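Local atomic coordinates of putative L-alanine-DL-glutamate epimerase (Burkholderia xenovorans, PDB entry 3GO2), a protein that probably catalyses racemisation or epimerisation, binding magnesium as a member of the mandelate racemase/muconate lactonizing enzyme family. Residues F281-W295 with F307-Y321. Sequence-based numbering, arbitrary orientation.
Sequences FDANAVDVAIVDTIW and FADAHDINVAPHNFY
Asp292 and His318 show how a carboxylate at the end of a strand can serve side chains with one oxygen and a helix with the other. Asp292 OD1 accepts a hydrogen bond from His318 ND1 at 2.7 Å, a bent bond (135°) entering from above the carboxylate plane, with ring and carboxylate nearly perpendicular. Asp292 OD1 also offers its syn lone pair to Tyr321 OH, 2.8 Å away. With CG anti to the backbone N (chi1 -167°), Asp292 is the N-cap of the helix beginning at Thr293, and its OD2 accepts from Trp295 N. The Tyr321 and Trp295 bonds probably hold the carboxylate in place, and the ND1 bond in turn probably limits rotation of the His318 ring, which also touches the magnesium ligand Glu269.

Strands 288-291 and 314-317 are successive parallel strands of the enolase-superfamily barrel, linked by helix 298-310 as a beta-alpha-beta crossover. Bonds such as Val291 N to Ala316 O (2.9 Å) join them, and Ile290 and Ala316 share the face that meets Trp243.

At the N-terminal ends of the strands, Phe281 is wedged among side chains of 307-313. Ile313 CD1 sits over one face of the Phe281 ring, 3.7 Å from its centroid, while Phe281 CB lies over the centre of the His311 imidazole. The two rings meet edge-to-face, Phe281 presenting the edge, whereas Phe307 lies nearly parallel to Phe281 (25°) but slid aside. A water joins His311 NE2 to OD1 of Asp282, whose OD2 forms a salt bridge with Lys278.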
loop_
_atom_site.group_PDB
_atom_site.type_symbol
_atom_site.label_atom_id
_atom_site.label_comp_id
_atom_site.label_asym_id
_atom_site.label_seq_id
_atom_site.Cartn_x
_atom_site.Cartn_y
_atom_site.Cartn_z
ATOM N N PHE A 281 -0.004 -14.591 -6.298
ATOM C CA PHE A 281 0.359 -14.919 -4.924
ATOM C C PHE A 281 0.452 -13.635 -4.078
ATOM O O PHE A 281 0.008 -13.609 -2.916
ATOM C CB PHE A 281 1.666 -15.706 -4.879
ATOM C CG PHE A 281 1.629 -17.079 -5.561
ATOM C CD1 PHE A 281 0.478 -17.621 -6.104
ATOM C CD2 PHE A 281 2.788 -17.852 -5.610
ATOM C CE1 PHE A 281 0.487 -18.863 -6.710
ATOM C CE2 PHE A 281 2.798 -19.099 -6.215
ATOM C CZ PHE A 281 1.640 -19.608 -6.758
ATOM N N ASP A 282 1.011 -12.572 -4.652
ATOM C CA ASP A 282 1.117 -11.289 -3.931
ATOM C C ASP A 282 -0.265 -10.745 -3.517
ATOM O O ASP A 282 -0.391 -10.082 -2.475
ATOM C CB ASP A 282 1.834 -10.267 -4.800
ATOM C CG ASP A 282 3.336 -10.546 -4.922
ATOM O OD1 ASP A 282 3.870 -11.406 -4.206
ATOM O OD2 ASP A 282 3.950 -9.845 -5.727
ATOM N N ALA A 283 -1.269 -11.050 -4.331
ATOM C CA ALA A 283 -2.636 -10.618 -4.097
ATOM C C ALA A 283 -3.480 -11.564 -3.241
ATOM O O ALA A 283 -4.632 -11.245 -2.970
ATOM C CB ALA A 283 -3.326 -10.342 -5.452
ATOM N N ASN A 284 -2.912 -12.675 -2.779
ATOM C CA ASN A 284 -3.690 -13.686 -2.032
ATOM C C ASN A 284 -4.834 -14.211 -2.877
ATOM O O ASN A 284 -5.939 -14.466 -2.371
ATOM C CB ASN A 284 -4.268 -13.124 -0.727
ATOM C CG ASN A 284 -3.219 -12.781 0.259
ATOM O OD1 ASN A 284 -2.358 -13.595 0.553
ATOM N ND2 ASN A 284 -3.297 -11.569 0.819
ATOM N N ALA A 285 -4.592 -14.396 -4.174
ATOM C CA ALA A 285 -5.673 -14.735 -5.085
ATOM C C ALA A 285 -6.062 -16.220 -5.064
ATOM O O ALA A 285 -7.148 -16.554 -5.549
ATOM C CB ALA A 285 -5.309 -14.321 -6.549
ATOM N N VAL A 286 -5.201 -17.107 -4.559
ATOM C CA VAL A 286 -5.482 -18.561 -4.665
ATOM C C VAL A 286 -5.271 -19.373 -3.389
ATOM O O VAL A 286 -4.363 -19.109 -2.592
ATOM C CB VAL A 286 -4.690 -19.250 -5.804
ATOM C CG1 VAL A 286 -5.030 -18.616 -7.171
ATOM C CG2 VAL A 286 -3.215 -19.221 -5.530
ATOM N N ASP A 287 -6.130 -20.369 -3.198
ATOM C CA ASP A 287 -5.821 -21.443 -2.271
ATOM C C ASP A 287 -4.809 -22.427 -2.869
ATOM O O ASP A 287 -3.873 -22.877 -2.176
ATOM C CB ASP A 287 -7.083 -22.191 -1.868
ATOM C CG ASP A 287 -8.004 -21.352 -1.025
ATOM O OD1 ASP A 287 -7.870 -21.391 0.208
ATOM O OD2 ASP A 287 -8.842 -20.603 -1.580
ATOM N N VAL A 288 -5.044 -22.815 -4.118
ATOM C CA VAL A 288 -4.218 -23.818 -4.817
ATOM C C VAL A 288 -3.744 -23.278 -6.145
ATOM O O VAL A 288 -4.531 -22.673 -6.870
ATOM C CB VAL A 288 -5.028 -25.088 -5.052
ATOM C CG1 VAL A 288 -4.227 -26.111 -5.875
ATOM C CG2 VAL A 288 -5.483 -25.684 -3.697
ATOM N N ALA A 289 -2.467 -23.484 -6.459
ATOM C CA ALA A 289 -1.921 -23.094 -7.747
ATOM C C ALA A 289 -1.786 -24.298 -8.658
ATOM O O ALA A 289 -1.098 -25.263 -8.312
ATOM C CB ALA A 289 -0.585 -22.353 -7.580
ATOM N N ILE A 290 -2.498 -24.275 -9.784
ATOM C CA ILE A 290 -2.378 -25.310 -10.799
ATOM C C ILE A 290 -1.206 -24.959 -11.706
ATOM O O ILE A 290 -1.130 -23.831 -12.203
ATOM C CB ILE A 290 -3.682 -25.478 -11.588
ATOM C CG1 ILE A 290 -4.808 -25.883 -10.615
ATOM C CG2 ILE A 290 -3.506 -26.563 -12.671
ATOM C CD1 ILE A 290 -6.182 -25.578 -11.154
ATOM N N VAL A 291 -0.272 -25.894 -11.877
ATOM C CA VAL A 291 0.932 -25.658 -12.677
ATOM C C VAL A 291 0.884 -26.571 -13.888
ATOM O O VAL A 291 0.736 -27.777 -13.739
ATOM C CB VAL A 291 2.201 -25.936 -11.880
ATOM C CG1 VAL A 291 3.442 -25.695 -12.738
ATOM C CG2 VAL A 291 2.262 -25.060 -10.586
ATOM N N ASP A 292 0.963 -26.000 -15.076
ATOM C CA ASP A 292 1.004 -26.834 -16.291
ATOM C C ASP A 292 2.478 -27.082 -16.626
ATOM O O ASP A 292 3.170 -26.214 -17.148
ATOM C CB ASP A 292 0.230 -26.214 -17.442
ATOM C CG ASP A 292 0.010 -27.202 -18.573
ATOM O OD1 ASP A 292 -1.118 -27.307 -19.113
ATOM O OD2 ASP A 292 0.971 -27.941 -18.849
ATOM N N THR A 293 2.953 -28.265 -16.245
ATOM C CA THR A 293 4.337 -28.642 -16.435
ATOM C C THR A 293 4.603 -29.065 -17.872
ATOM O O THR A 293 5.749 -29.071 -18.317
ATOM C CB THR A 293 4.805 -29.766 -15.473
ATOM O OG1 THR A 293 4.415 -31.045 -15.974
ATOM C CG2 THR A 293 4.289 -29.550 -14.048
ATOM N N ILE A 294 3.553 -29.451 -18.586
ATOM C CA ILE A 294 3.648 -29.774 -20.006
ATOM C C ILE A 294 3.974 -28.488 -20.805
ATOM O O ILE A 294 4.836 -28.472 -21.691
ATOM C CB ILE A 294 2.313 -30.400 -20.488
ATOM C CG1 ILE A 294 1.953 -31.648 -19.680
ATOM C CG2 ILE A 294 2.357 -30.681 -21.986
ATOM C CD1 ILE A 294 3.095 -32.660 -19.489
ATOM N N TRP A 295 3.287 -27.409 -20.463
ATOM C CA TRP A 295 3.549 -26.096 -21.014
ATOM C C TRP A 295 4.896 -25.494 -20.539
ATOM O O TRP A 295 5.668 -24.955 -21.334
ATOM C CB TRP A 295 2.426 -25.161 -20.564
ATOM C CG TRP A 295 1.174 -25.274 -21.359
ATOM C CD1 TRP A 295 0.765 -26.332 -22.118
ATOM C CD2 TRP A 295 0.172 -24.267 -21.499
ATOM N NE1 TRP A 295 -0.437 -26.039 -22.730
ATOM C CE2 TRP A 295 -0.816 -24.773 -22.362
ATOM C CE3 TRP A 295 0.018 -22.978 -20.970
ATOM C CZ2 TRP A 295 -1.944 -24.026 -22.725
ATOM C CZ3 TRP A 295 -1.090 -22.238 -21.350
ATOM C CH2 TRP A 295 -2.056 -22.770 -22.202
ATOM N N PHE A 307 8.449 -21.642 -5.257
ATOM C CA PHE A 307 7.932 -20.299 -5.036
ATOM C C PHE A 307 6.586 -20.381 -4.301
ATOM O O PHE A 307 6.378 -19.671 -3.296
ATOM C CB PHE A 307 7.808 -19.579 -6.388
ATOM C CG PHE A 307 7.178 -18.228 -6.306
ATOM C CD1 PHE A 307 7.705 -17.230 -5.501
ATOM C CD2 PHE A 307 6.104 -17.918 -7.112
ATOM C CE1 PHE A 307 7.135 -15.977 -5.494
ATOM C CE2 PHE A 307 5.540 -16.679 -7.106
ATOM C CZ PHE A 307 6.035 -15.717 -6.271
ATOM N N ALA A 308 5.704 -21.280 -4.752
ATOM C CA ALA A 308 4.436 -21.505 -4.093
ATOM C C ALA A 308 4.645 -21.986 -2.661
ATOM O O ALA A 308 3.941 -21.548 -1.748
ATOM C CB ALA A 308 3.598 -22.554 -4.888
ATOM N N ASP A 309 5.631 -22.861 -2.473
ATOM C CA ASP A 309 5.908 -23.411 -1.153
ATOM C C ASP A 309 6.212 -22.311 -0.137
ATOM O O ASP A 309 5.772 -22.389 1.019
ATOM C CB ASP A 309 7.081 -24.379 -1.260
ATOM C CG ASP A 309 7.299 -25.147 -0.005
ATOM O OD1 ASP A 309 6.304 -25.721 0.491
ATOM O OD2 ASP A 309 8.460 -25.158 0.470
ATOM N N ALA A 310 6.929 -21.278 -0.560
ATOM C CA ALA A 310 7.294 -20.172 0.353
ATOM C C ALA A 310 6.105 -19.334 0.751
ATOM O O ALA A 310 6.128 -18.708 1.825
ATOM C CB ALA A 310 8.416 -19.291 -0.288
ATOM N N HIS A 311 5.047 -19.360 -0.083
ATOM C CA HIS A 311 3.763 -18.724 0.175
ATOM C C HIS A 311 2.770 -19.682 0.861
ATOM O O HIS A 311 1.610 -19.342 1.038
ATOM C CB HIS A 311 3.135 -18.244 -1.144
ATOM C CG HIS A 311 3.732 -16.979 -1.698
ATOM N ND1 HIS A 311 3.240 -15.731 -1.366
ATOM C CD2 HIS A 311 4.731 -16.767 -2.587
ATOM C CE1 HIS A 311 3.927 -14.806 -2.020
ATOM N NE2 HIS A 311 4.830 -15.406 -2.771
ATOM N N ASP A 312 3.227 -20.870 1.246
ATOM C CA ASP A 312 2.389 -21.938 1.815
ATOM C C ASP A 312 1.174 -22.218 0.934
ATOM O O ASP A 312 0.055 -22.381 1.424
ATOM C CB ASP A 312 1.975 -21.640 3.270
ATOM C CG ASP A 312 3.111 -21.818 4.269
ATOM O OD1 ASP A 312 4.019 -22.653 4.049
ATOM O OD2 ASP A 312 3.086 -21.112 5.291
ATOM N N ILE A 313 1.414 -22.316 -0.384
ATOM C CA ILE A 313 0.426 -22.714 -1.356
ATOM C C ILE A 313 0.833 -24.060 -1.941
ATOM O O ILE A 313 1.968 -24.224 -2.366
ATOM C CB ILE A 313 0.361 -21.659 -2.504
ATOM C CG1 ILE A 313 -0.117 -20.312 -1.961
ATOM C CG2 ILE A 313 -0.524 -22.140 -3.656
ATOM C CD1 ILE A 313 0.013 -19.167 -2.960
ATOM N N ASN A 314 -0.090 -25.019 -1.936
ATOM C CA ASN A 314 0.149 -26.300 -2.567
ATOM C C ASN A 314 -0.245 -26.228 -4.036
ATOM O O ASN A 314 -1.096 -25.406 -4.444
ATOM C CB ASN A 314 -0.636 -27.406 -1.840
ATOM C CG ASN A 314 -0.024 -27.754 -0.499
ATOM O OD1 ASN A 314 1.046 -27.267 -0.164
ATOM N ND2 ASN A 314 -0.720 -28.586 0.288
ATOM N N VAL A 315 0.384 -27.093 -4.831
ATOM C CA VAL A 315 0.241 -27.045 -6.296
ATOM C C VAL A 315 -0.360 -28.324 -6.828
ATOM O O VAL A 315 -0.272 -29.382 -6.181
ATOM C CB VAL A 315 1.600 -26.783 -6.988
ATOM C CG1 VAL A 315 2.208 -25.496 -6.493
ATOM C CG2 VAL A 315 2.575 -27.947 -6.743
ATOM N N ALA A 316 -0.991 -28.240 -7.989
ATOM C CA ALA A 316 -1.550 -29.423 -8.645
ATOM C C ALA A 316 -1.180 -29.369 -10.121
ATOM O O ALA A 316 -1.367 -28.348 -10.758
ATOM C CB ALA A 316 -3.070 -29.468 -8.500
ATOM N N PRO A 317 -0.686 -30.483 -10.679
ATOM C CA PRO A 317 -0.442 -30.465 -12.129
ATOM C C PRO A 317 -1.696 -30.405 -12.972
ATOM O O PRO A 317 -2.753 -30.935 -12.579
ATOM C CB PRO A 317 0.254 -31.808 -12.399
ATOM C CG PRO A 317 0.481 -32.412 -11.135
ATOM C CD PRO A 317 -0.186 -31.707 -10.042
ATOM N N HIS A 318 -1.574 -29.731 -14.120
ATOM C CA HIS A 318 -2.586 -29.729 -15.157
ATOM C C HIS A 318 -2.282 -30.925 -16.064
ATOM O O HIS A 318 -1.214 -31.015 -16.684
ATOM C CB HIS A 318 -2.501 -28.426 -15.924
ATOM C CG HIS A 318 -3.624 -28.201 -16.868
ATOM N ND1 HIS A 318 -3.512 -27.346 -17.940
ATOM C CD2 HIS A 318 -4.904 -28.653 -16.872
ATOM C CE1 HIS A 318 -4.673 -27.277 -18.561
ATOM N NE2 HIS A 318 -5.531 -28.072 -17.949
ATOM N N ASN A 319 -3.215 -31.863 -16.136
ATOM C CA ASN A 319 -2.938 -33.118 -16.812
ATOM C C ASN A 319 -4.195 -33.674 -17.430
ATOM O O ASN A 319 -4.999 -34.278 -16.731
ATOM C CB ASN A 319 -2.370 -34.114 -15.802
ATOM C CG ASN A 319 -1.958 -35.412 -16.440
ATOM O OD1 ASN A 319 -1.209 -35.411 -17.405
ATOM N ND2 ASN A 319 -2.463 -36.523 -15.920
ATOM N N PHE A 320 -4.360 -33.464 -18.732
ATOM C CA PHE A 320 -5.582 -33.876 -19.427
ATOM C C PHE A 320 -5.313 -34.280 -20.885
ATOM O O PHE A 320 -6.144 -34.104 -21.779
ATOM C CB PHE A 320 -6.673 -32.800 -19.282
ATOM C CG PHE A 320 -6.495 -31.598 -20.154
ATOM C CD1 PHE A 320 -7.399 -31.340 -21.197
ATOM C CD2 PHE A 320 -5.442 -30.719 -19.958
ATOM C CE1 PHE A 320 -7.234 -30.212 -22.002
ATOM C CE2 PHE A 320 -5.284 -29.610 -20.777
ATOM C CZ PHE A 320 -6.161 -29.368 -21.789
ATOM N N TYR A 321 -4.142 -34.865 -21.097
ATOM C CA TYR A 321 -3.669 -35.205 -22.419
ATOM C C TYR A 321 -3.454 -36.727 -22.463
ATOM O O TYR A 321 -4.219 -37.492 -21.858
ATOM C CB TYR A 321 -2.360 -34.456 -22.668
ATOM C CG TYR A 321 -2.328 -32.981 -22.252
ATOM C CD1 TYR A 321 -2.810 -31.998 -23.112
ATOM C CD2 TYR A 321 -1.759 -32.580 -21.017
ATOM C CE1 TYR A 321 -2.750 -30.606 -22.765
ATOM C CE2 TYR A 321 -1.704 -31.199 -20.631
ATOM C CZ TYR A 321 -2.197 -30.223 -21.528
ATOM O OH TYR A 321 -2.141 -28.863 -21.219
HETATM O O HOH W 1 5.921 -13.128 -4.067
HETATM O O HOH W 2 -2.697 -22.682 1.020
HETATM O O HOH W 3 -2.867 -24.833 -0.740
HETATM O O HOH W 4 1.162 -30.303 -15.995
#